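Local coordinates for hydrophilic protein, virA protein (Chromobacterium violaceum, PDB 3BO6), which probably acts as a phosphothreonine lyase effector of the SpvC type, removing phosphate from phosphothreonine by elimination rather than hydrolysis, at residues Asn9-Met23 with Ala208-Glu220. Numbering follows the deposited sequence.
Sequences NEDLKTNFHSLHNQM and ALREEPFYRLMAE
L217 is the knob of this contact, seated in a hole formed by L12, F16, L19 and M23. Its two methyls divide the work. CD1 meets L12 CD2 at 3.8 Å, while CD2 presses on H20 CB at 3.6 Å and lies near M23 SD. The F16 and L217 side chains run alongside each other, head to tail, and CD2 of L217 meets the ring obliquely, 4.0 Å from CE1 of F16. With CG of F16 anti to the backbone N (chi1 -172°), the ring reaches across to R216. There CZ of F16 lies over the centre of one guanidinium face, 3.9 Å from R216 NE, with the two planes 46° apart. At the other end of the contact, P213 CB packs on L12 CB, and its CG on K13 CG. L12 CD1 touches F214 CB. Helices 16-23 and 213-219 pack nearly parallel around the L217 knob, crossing at -23° with their axes 10.5 Å apart. Within the alpha/beta fold of phosphothreonine lyase, this brings the helices near the N-terminus against the last helix of the chain. Helix 149-168 lies beside the pair, with L152 touching both M23 and F214. No direct hydrogen bond links the two segments. Instead, a water donates to N9 OD1 and E212 OE1 and accepts from F214 N, tying N9 to the start of helix 213-219. E212 OE2 forms a salt bridge with R196. E220 holds the R216 guanidinium side-on: NE bonds to OE2 at 2.9 Å and NH2 to OE1 at 3.0 Å. Both acceptors lie close to the guanidinium plane, which probably limits the rotation of the group and helps keep one face turned to F16.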
ATOM      1  N   ASN A   9     -15.539  -8.150  -0.583  1.00  7.94           N
ATOM      2  CA  ASN A   9     -15.950  -7.474  -1.805  1.00  6.92           C
ATOM      3  C   ASN A   9     -17.484  -7.454  -1.969  1.00  6.71           C
ATOM      4  O   ASN A   9     -18.056  -6.452  -2.392  1.00  8.48           O
ATOM      5  CB  ASN A   9     -15.260  -8.115  -3.009  1.00  7.32           C
ATOM      6  CG  ASN A   9     -15.428  -7.300  -4.272  1.00  9.04           C
ATOM      7  OD1 ASN A   9     -15.241  -6.086  -4.266  1.00  8.52           O
ATOM      8  ND2 ASN A   9     -15.762  -7.967  -5.368  1.00 14.09           N
ATOM      9  N   GLU A  10     -18.148  -8.563  -1.640  1.00  6.81           N
ATOM     10  CA  GLU A  10     -19.609  -8.581  -1.732  1.00  9.63           C
ATOM     11  C   GLU A  10     -20.262  -7.533  -0.823  1.00  9.55           C
ATOM     12  O   GLU A  10     -21.269  -6.913  -1.184  1.00  9.85           O
ATOM     13  CB  GLU A  10     -20.145  -9.985  -1.442  1.00 11.73           C
ATOM     14  CG  GLU A  10     -19.753 -11.016  -2.496  1.00 12.05           C
ATOM     15  CD  GLU A  10     -20.132 -10.568  -3.893  1.00 11.87           C
ATOM     16  OE1 GLU A  10     -21.343 -10.386  -4.147  1.00 18.60           O
ATOM     17  OE2 GLU A  10     -19.230 -10.401  -4.738  1.00 15.96           O
ATOM     18  N   ASP A  11     -19.681  -7.331   0.360  1.00  9.51           N
ATOM     19  CA  ASP A  11     -20.162  -6.299   1.272  1.00  8.50           C
ATOM     20  C   ASP A  11     -19.949  -4.895   0.690  1.00  7.67           C
ATOM     21  O   ASP A  11     -20.810  -4.028   0.807  1.00  9.70           O
ATOM     22  CB  ASP A  11     -19.493  -6.431   2.646  1.00  8.50           C
ATOM     23  CG  ASP A  11     -19.817  -5.277   3.551  1.00 13.45           C
ATOM     24  OD1 ASP A  11     -20.964  -5.212   4.030  1.00 15.26           O
ATOM     25  OD2 ASP A  11     -18.935  -4.421   3.771  1.00 12.36           O
ATOM     26  N   LEU A  12     -18.803  -4.670   0.047  1.00  6.70           N
ATOM     27  CA  LEU A  12     -18.571  -3.391  -0.623  1.00  8.01           C
ATOM     28  C   LEU A  12     -19.611  -3.123  -1.716  1.00  9.20           C
ATOM     29  O   LEU A  12     -20.029  -1.989  -1.899  1.00 10.72           O
ATOM     30  CB  LEU A  12     -17.167  -3.313  -1.229  1.00  7.29           C
ATOM     31  CG  LEU A  12     -15.984  -3.232  -0.275  1.00  7.16           C
ATOM     32  CD1 LEU A  12     -14.699  -3.142  -1.110  1.00  7.78           C
ATOM     33  CD2 LEU A  12     -16.112  -2.038   0.687  1.00  7.16           C
ATOM     34  N   LYS A  13     -19.993  -4.161  -2.461  1.00  8.43           N
ATOM     35  CA  LYS A  13     -21.013  -4.008  -3.506  1.00  9.89           C
ATOM     36  C   LYS A  13     -22.365  -3.655  -2.902  1.00 14.12           C
ATOM     37  O   LYS A  13     -23.030  -2.708  -3.332  1.00 12.74           O
ATOM     38  CB  LYS A  13     -21.131  -5.282  -4.344  1.00 11.11           C
ATOM     39  CG  LYS A  13     -19.983  -5.499  -5.316  1.00 11.40           C
ATOM     40  CD  LYS A  13     -20.134  -6.868  -5.986  1.00 18.82           C
ATOM     41  CE  LYS A  13     -18.865  -7.325  -6.665  1.00 22.57           C
ATOM     42  NZ  LYS A  13     -19.060  -8.709  -7.211  1.00 24.81           N
ATOM     43  N   THR A  14     -22.762  -4.408  -1.884  1.00  9.58           N
ATOM     44  CA  THR A  14     -24.054  -4.194  -1.249  1.00 12.25           C
ATOM     45  C   THR A  14     -24.156  -2.783  -0.695  1.00 10.62           C
ATOM     46  O   THR A  14     -25.210  -2.152  -0.753  1.00 14.05           O
ATOM     47  CB  THR A  14     -24.267  -5.199  -0.106  1.00 13.41           C
ATOM     48  OG1 THR A  14     -24.267  -6.526  -0.636  1.00 15.83           O
ATOM     49  CG2 THR A  14     -25.589  -4.937   0.614  1.00 16.10           C
ATOM     50  N   ASN A  15     -23.050  -2.279  -0.164  1.00 10.66           N
ATOM     51  CA  ASN A  15     -23.077  -1.017   0.566  1.00  9.04           C
ATOM     52  C   ASN A  15     -22.362   0.125  -0.142  1.00  8.78           C
ATOM     53  O   ASN A  15     -22.100   1.161   0.462  1.00 11.17           O
ATOM     54  CB  ASN A  15     -22.520  -1.222   1.979  1.00 10.17           C
ATOM     55  CG  ASN A  15     -23.403  -2.138   2.806  1.00 15.18           C
ATOM     56  OD1 ASN A  15     -24.520  -1.773   3.156  1.00 18.30           O
ATOM     57  ND2 ASN A  15     -22.916  -3.338   3.108  1.00 18.96           N
ATOM     58  N   PHE A  16     -22.080  -0.070  -1.430  1.00  9.40           N
ATOM     59  CA  PHE A  16     -21.292   0.880  -2.216  1.00  8.42           C
ATOM     60  C   PHE A  16     -21.791   2.321  -2.108  1.00  9.23           C
ATOM     61  O   PHE A  16     -21.031   3.226  -1.738  1.00  8.30           O
ATOM     62  CB  PHE A  16     -21.271   0.423  -3.679  1.00  8.22           C
ATOM     63  CG  PHE A  16     -20.330   1.208  -4.560  1.00  7.18           C
ATOM     64  CD1 PHE A  16     -18.960   1.098  -4.396  1.00 11.56           C
ATOM     65  CD2 PHE A  16     -20.815   2.003  -5.586  1.00 11.26           C
ATOM     66  CE1 PHE A  16     -18.097   1.777  -5.214  1.00  8.95           C
ATOM     67  CE2 PHE A  16     -19.945   2.698  -6.417  1.00  8.44           C
ATOM     68  CZ  PHE A  16     -18.575   2.582  -6.217  1.00  9.73           C
ATOM     69  N   HIS A  17     -23.066   2.539  -2.425  1.00  9.13           N
ATOM     70  CA  HIS A  17     -23.633   3.873  -2.365  1.00 10.73           C
ATOM     71  C   HIS A  17     -23.454   4.543  -0.999  1.00  8.98           C
ATOM     72  O   HIS A  17     -22.994   5.684  -0.911  1.00  9.45           O
ATOM     73  CB  HIS A  17     -25.114   3.846  -2.734  1.00 12.27           C
ATOM     74  CG  HIS A  17     -25.709   5.211  -2.838  1.00 10.32           C
ATOM     75  ND1 HIS A  17     -26.496   5.768  -1.851  1.00 18.73           N
ATOM     76  CD2 HIS A  17     -25.564   6.164  -3.788  1.00  7.00           C
ATOM     77  CE1 HIS A  17     -26.842   6.990  -2.209  1.00 16.55           C
ATOM     78  NE2 HIS A  17     -26.291   7.255  -3.382  1.00 14.94           N
ATOM     79  N   SER A  18     -23.811   3.825   0.058  1.00  9.18           N
ATOM     80  CA  SER A  18     -23.679   4.365   1.412  1.00  9.73           C
ATOM     81  C   SER A  18     -22.230   4.669   1.780  1.00  8.69           C
ATOM     82  O   SER A  18     -21.927   5.714   2.373  1.00 10.63           O
ATOM     83  CB  SER A  18     -24.268   3.395   2.430  1.00 13.99           C
ATOM     84  OG  SER A  18     -24.084   3.896   3.741  1.00 18.18           O
ATOM     85  N   LEU A  19     -21.335   3.750   1.433  1.00  7.94           N
ATOM     86  CA  LEU A  19     -19.927   3.900   1.775  1.00  8.01           C
ATOM     87  C   LEU A  19     -19.302   5.143   1.165  1.00  6.79           C
ATOM     88  O   LEU A  19     -18.729   5.963   1.891  1.00  8.23           O
ATOM     89  CB  LEU A  19     -19.141   2.633   1.422  1.00  8.65           C
ATOM     90  CG  LEU A  19     -19.399   1.429   2.335  1.00  9.83           C
ATOM     91  CD1 LEU A  19     -18.816   0.145   1.737  1.00 11.68           C
ATOM     92  CD2 LEU A  19     -18.841   1.669   3.734  1.00 10.28           C
ATOM     93  N   HIS A  20     -19.403   5.332  -0.150  1.00  7.46           N
ATOM     94  CA  HIS A  20     -18.725   6.491  -0.722  1.00  6.55           C
ATOM     95  C   HIS A  20     -19.362   7.820  -0.302  1.00  7.77           C
ATOM     96  O   HIS A  20     -18.671   8.817  -0.128  1.00  8.01           O
ATOM     97  CB  HIS A  20     -18.493   6.381  -2.246  1.00  8.09           C
ATOM     98  CG  HIS A  20     -19.696   6.638  -3.105  1.00  7.30           C
ATOM     99  ND1 HIS A  20     -20.051   7.896  -3.537  1.00 10.70           N
ATOM    100  CD2 HIS A  20     -20.552   5.780  -3.707  1.00  8.37           C
ATOM    101  CE1 HIS A  20     -21.117   7.810  -4.318  1.00  9.52           C
ATOM    102  NE2 HIS A  20     -21.439   6.536  -4.440  1.00  9.68           N
ATOM    103  N   ASN A  21     -20.669   7.828  -0.093  1.00  7.76           N
ATOM    104  CA  ASN A  21     -21.303   9.042   0.393  1.00  7.67           C
ATOM    105  C   ASN A  21     -20.974   9.369   1.854  1.00 11.00           C
ATOM    106  O   ASN A  21     -20.857  10.550   2.209  1.00 13.11           O
ATOM    107  CB  ASN A  21     -22.804   8.973   0.122  1.00  8.22           C
ATOM    108  CG  ASN A  21     -23.133   9.265  -1.323  1.00 14.13           C
ATOM    109  OD1 ASN A  21     -22.963  10.388  -1.785  1.00 12.05           O
ATOM    110  ND2 ASN A  21     -23.590   8.246  -2.053  1.00 11.78           N
ATOM    111  N   GLN A  22     -20.824   8.351   2.703  1.00  8.93           N
ATOM    112  CA  GLN A  22     -20.333   8.589   4.065  1.00  7.60           C
ATOM    113  C   GLN A  22     -18.910   9.143   4.020  1.00 10.46           C
ATOM    114  O   GLN A  22     -18.593  10.115   4.713  1.00 10.75           O
ATOM    115  CB  GLN A  22     -20.330   7.307   4.898  1.00 10.12           C
ATOM    116  CG  GLN A  22     -21.693   6.782   5.299  1.00 13.25           C
ATOM    117  CD  GLN A  22     -21.579   5.503   6.101  1.00 23.07           C
ATOM    118  OE1 GLN A  22     -21.949   4.426   5.634  1.00 27.77           O
ATOM    119  NE2 GLN A  22     -21.034   5.608   7.308  1.00 23.83           N
ATOM    120  N   MET A  23     -18.049   8.540   3.203  1.00  8.23           N
ATOM    121  CA  MET A  23     -16.663   9.000   3.093  1.00  9.43           C
ATOM    122  C   MET A  23     -16.571  10.468   2.713  1.00  7.31           C
ATOM    123  O   MET A  23     -15.748  11.210   3.267  1.00  8.56           O
ATOM    124  CB  MET A  23     -15.888   8.164   2.069  1.00  8.87           C
ATOM    125  CG  MET A  23     -15.629   6.722   2.497  1.00  5.81           C
ATOM    126  SD  MET A  23     -15.060   5.717   1.112  1.00  8.41           S
ATOM    127  CE  MET A  23     -13.427   6.425   0.859  1.00  9.72           C
ATOM    128  N   ALA A 208     -11.175  -4.704 -15.461  1.00  8.39           N
ATOM    129  CA  ALA A 208     -11.637  -5.425 -14.282  1.00  9.70           C
ATOM    130  C   ALA A 208     -11.130  -4.748 -13.012  1.00  7.38           C
ATOM    131  O   ALA A 208     -11.883  -4.577 -12.034  1.00  7.76           O
ATOM    132  CB  ALA A 208     -11.201  -6.883 -14.323  1.00 12.55           C
ATOM    133  N   LEU A 209      -9.855  -4.352 -13.003  1.00  5.55           N
ATOM    134  CA  LEU A 209      -9.329  -3.704 -11.812  1.00  5.57           C
ATOM    135  C   LEU A 209      -9.958  -2.342 -11.560  1.00  6.32           C
ATOM    136  O   LEU A 209     -10.243  -1.989 -10.418  1.00  6.30           O
ATOM    137  CB  LEU A 209      -7.801  -3.582 -11.864  1.00  4.85           C
ATOM    138  CG  LEU A 209      -7.014  -4.880 -11.639  1.00  5.15           C
ATOM    139  CD1 LEU A 209      -5.523  -4.660 -11.908  1.00  6.79           C
ATOM    140  CD2 LEU A 209      -7.227  -5.426 -10.221  1.00  7.47           C
ATOM    141  N   ARG A 210     -10.194  -1.570 -12.625  1.00  5.10           N
ATOM    142  CA  ARG A 210     -10.845  -0.251 -12.469  1.00  7.18           C
ATOM    143  C   ARG A 210     -12.272  -0.393 -11.931  1.00  7.34           C
ATOM    144  O   ARG A 210     -12.820   0.543 -11.343  1.00  9.31           O
ATOM    145  CB  ARG A 210     -10.877   0.511 -13.798  1.00  8.19           C
ATOM    146  CG  ARG A 210      -9.536   1.074 -14.267  1.00  9.51           C
ATOM    147  CD  ARG A 210      -9.735   1.969 -15.493  1.00 20.56           C
ATOM    148  NE  ARG A 210     -10.021   1.185 -16.689  1.00 30.11           N
ATOM    149  CZ  ARG A 210      -9.108   0.873 -17.604  1.00 32.56           C
ATOM    150  NH1 ARG A 210      -9.443   0.149 -18.665  1.00 30.26           N
ATOM    151  NH2 ARG A 210      -7.861   1.297 -17.459  1.00 33.88           N
ATOM    152  N   GLU A 211     -12.865  -1.564 -12.139  1.00  5.90           N
ATOM    153  CA  GLU A 211     -14.197  -1.862 -11.619  1.00  7.65           C
ATOM    154  C   GLU A 211     -14.228  -2.442 -10.198  1.00  7.91           C
ATOM    155  O   GLU A 211     -15.303  -2.625  -9.638  1.00  9.02           O
ATOM    156  CB  GLU A 211     -14.981  -2.748 -12.601  1.00  7.75           C
ATOM    157  CG  GLU A 211     -15.198  -2.048 -13.944  1.00 10.21           C
ATOM    158  CD  GLU A 211     -16.014  -2.852 -14.935  1.00 17.80           C
ATOM    159  OE1 GLU A 211     -16.496  -3.950 -14.592  1.00 19.43           O
ATOM    160  OE2 GLU A 211     -16.162  -2.361 -16.067  1.00 18.73           O
ATOM    161  N   GLU A 212     -13.069  -2.737  -9.609  1.00  4.87           N
ATOM    162  CA  GLU A 212     -13.048  -3.216  -8.231  1.00  5.16           C
ATOM    163  C   GLU A 212     -13.680  -2.189  -7.310  1.00  5.45           C
ATOM    164  O   GLU A 212     -13.256  -1.040  -7.283  1.00  5.14           O
ATOM    165  CB  GLU A 212     -11.604  -3.443  -7.773  1.00  6.69           C
ATOM    166  CG  GLU A 212     -10.968  -4.720  -8.326  1.00  5.60           C
ATOM    167  CD  GLU A 212     -11.443  -5.985  -7.608  1.00  8.59           C
ATOM    168  OE1 GLU A 212     -11.901  -5.901  -6.445  1.00 10.41           O
ATOM    169  OE2 GLU A 212     -11.318  -7.081  -8.206  1.00 10.07           O
ATOM    170  N   PRO A 213     -14.676  -2.596  -6.522  1.00  6.15           N
ATOM    171  CA  PRO A 213     -15.307  -1.629  -5.618  1.00  5.48           C
ATOM    172  C   PRO A 213     -14.281  -0.920  -4.714  1.00  4.41           C
ATOM    173  O   PRO A 213     -14.359   0.292  -4.562  1.00  5.05           O
ATOM    174  CB  PRO A 213     -16.291  -2.508  -4.831  1.00  7.54           C
ATOM    175  CG  PRO A 213     -16.726  -3.540  -5.853  1.00  7.81           C
ATOM    176  CD  PRO A 213     -15.435  -3.861  -6.614  1.00  7.09           C
ATOM    177  N   PHE A 214     -13.310  -1.648  -4.172  1.00  4.51           N
ATOM    178  CA  PHE A 214     -12.320  -1.002  -3.323  1.00  4.70           C
ATOM    179  C   PHE A 214     -11.567   0.088  -4.076  1.00  2.98           C
ATOM    180  O   PHE A 214     -11.355   1.189  -3.542  1.00  4.32           O
ATOM    181  CB  PHE A 214     -11.337  -2.030  -2.721  1.00  3.11           C
ATOM    182  CG  PHE A 214     -10.225  -1.391  -1.899  1.00  3.94           C
ATOM    183  CD1 PHE A 214     -10.413  -1.129  -0.553  1.00  5.23           C
ATOM    184  CD2 PHE A 214      -9.028  -1.017  -2.488  1.00  3.48           C
ATOM    185  CE1 PHE A 214      -9.410  -0.528   0.199  1.00  5.62           C
ATOM    186  CE2 PHE A 214      -8.029  -0.418  -1.743  1.00  4.20           C
ATOM    187  CZ  PHE A 214      -8.230  -0.171  -0.400  1.00  5.80           C
ATOM    188  N   TYR A 215     -11.157  -0.206  -5.301  1.00  4.38           N
ATOM    189  CA  TYR A 215     -10.442   0.772  -6.109  1.00  5.07           C
ATOM    190  C   TYR A 215     -11.309   1.999  -6.376  1.00  4.97           C
ATOM    191  O   TYR A 215     -10.849   3.134  -6.266  1.00  5.35           O
ATOM    192  CB  TYR A 215     -10.005   0.160  -7.440  1.00  6.99           C
ATOM    193  CG  TYR A 215      -9.329   1.167  -8.348  1.00  4.54           C
ATOM    194  CD1 TYR A 215      -8.042   1.599  -8.082  1.00  5.70           C
ATOM    195  CD2 TYR A 215      -9.980   1.694  -9.463  1.00  4.93           C
ATOM    196  CE1 TYR A 215      -7.406   2.516  -8.900  1.00  4.92           C
ATOM    197  CE2 TYR A 215      -9.345   2.628 -10.284  1.00  5.13           C
ATOM    198  CZ  TYR A 215      -8.048   3.016 -10.000  1.00  6.32           C
ATOM    199  OH  TYR A 215      -7.400   3.936 -10.792  1.00 11.11           O
ATOM    200  N   ARG A 216     -12.571   1.779  -6.716  1.00  4.39           N
ATOM    201  CA  ARG A 216     -13.471   2.894  -6.983  1.00  5.37           C
ATOM    202  C   ARG A 216     -13.632   3.780  -5.746  1.00  6.65           C
ATOM    203  O   ARG A 216     -13.677   5.010  -5.845  1.00  6.55           O
ATOM    204  CB  ARG A 216     -14.822   2.374  -7.470  1.00  5.30           C
ATOM    205  CG  ARG A 216     -14.713   1.604  -8.792  1.00  6.45           C
ATOM    206  CD  ARG A 216     -16.076   1.155  -9.310  1.00  5.73           C
ATOM    207  NE  ARG A 216     -16.896   2.305  -9.682  1.00  6.80           N
ATOM    208  CZ  ARG A 216     -18.170   2.214 -10.045  1.00  6.74           C
ATOM    209  NH1 ARG A 216     -18.761   1.024 -10.044  1.00  8.15           N
ATOM    210  NH2 ARG A 216     -18.850   3.315 -10.361  1.00 10.02           N
ATOM    211  N   LEU A 217     -13.672   3.155  -4.572  1.00  3.83           N
ATOM    212  CA  LEU A 217     -13.757   3.911  -3.316  1.00  6.08           C
ATOM    213  C   LEU A 217     -12.483   4.725  -3.053  1.00  5.47           C
ATOM    214  O   LEU A 217     -12.536   5.775  -2.419  1.00  5.25           O
ATOM    215  CB  LEU A 217     -14.054   2.951  -2.169  1.00  6.13           C
ATOM    216  CG  LEU A 217     -15.471   2.336  -2.238  1.00  5.23           C
ATOM    217  CD1 LEU A 217     -15.602   1.118  -1.316  1.00  9.00           C
ATOM    218  CD2 LEU A 217     -16.539   3.370  -1.900  1.00  9.98           C
ATOM    219  N   MET A 218     -11.346   4.252  -3.558  1.00  3.74           N
ATOM    220  CA  MET A 218     -10.074   4.953  -3.380  1.00  3.99           C
ATOM    221  C   MET A 218      -9.877   6.050  -4.414  1.00  6.05           C
ATOM    222  O   MET A 218      -9.197   7.053  -4.135  1.00  6.81           O
ATOM    223  CB  MET A 218      -8.909   3.966  -3.516  1.00  5.89           C
ATOM    224  CG  MET A 218      -8.827   2.946  -2.388  1.00  5.38           C
ATOM    225  SD  MET A 218      -8.605   3.637  -0.738  1.00  5.08           S
ATOM    226  CE  MET A 218     -10.239   3.301  -0.092  1.00  9.33           C
ATOM    227  N   ALA A 219     -10.438   5.853  -5.607  1.00  6.60           N
ATOM    228  CA  ALA A 219     -10.046   6.672  -6.763  1.00  9.19           C
ATOM    229  C   ALA A 219     -11.129   7.537  -7.393  1.00 10.65           C
ATOM    230  O   ALA A 219     -10.815   8.557  -8.001  1.00 17.33           O
ATOM    231  CB  ALA A 219      -9.387   5.794  -7.840  1.00  9.62           C
ATOM    232  N   GLU A 220     -12.391   7.149  -7.238  1.00  8.43           N
ATOM    233  CA  GLU A 220     -13.515   7.827  -7.898  1.00 13.27           C
ATOM    234  C   GLU A 220     -14.116   8.956  -7.067  1.00 17.29           C
ATOM    235  O   GLU A 220     -13.874   9.106  -5.863  1.00 16.05           O
ATOM    236  CB  GLU A 220     -14.614   6.798  -8.204  1.00 14.67           C
ATOM    237  CG  GLU A 220     -15.548   7.132  -9.351  1.00 24.37           C
ATOM    238  CD  GLU A 220     -16.183   5.878  -9.951  1.00 26.65           C
ATOM    239  OE1 GLU A 220     -17.362   5.932 -10.364  1.00 35.27           O
ATOM    240  OE2 GLU A 220     -15.494   4.840 -10.009  1.00 26.41           O
ATOM    241  OXT GLU A 220     -14.908   9.752  -7.590  1.00 20.67           O
TER
HETATM  242  O   HOH W   1     -12.961  -4.606  -4.289  1.00  7.15           O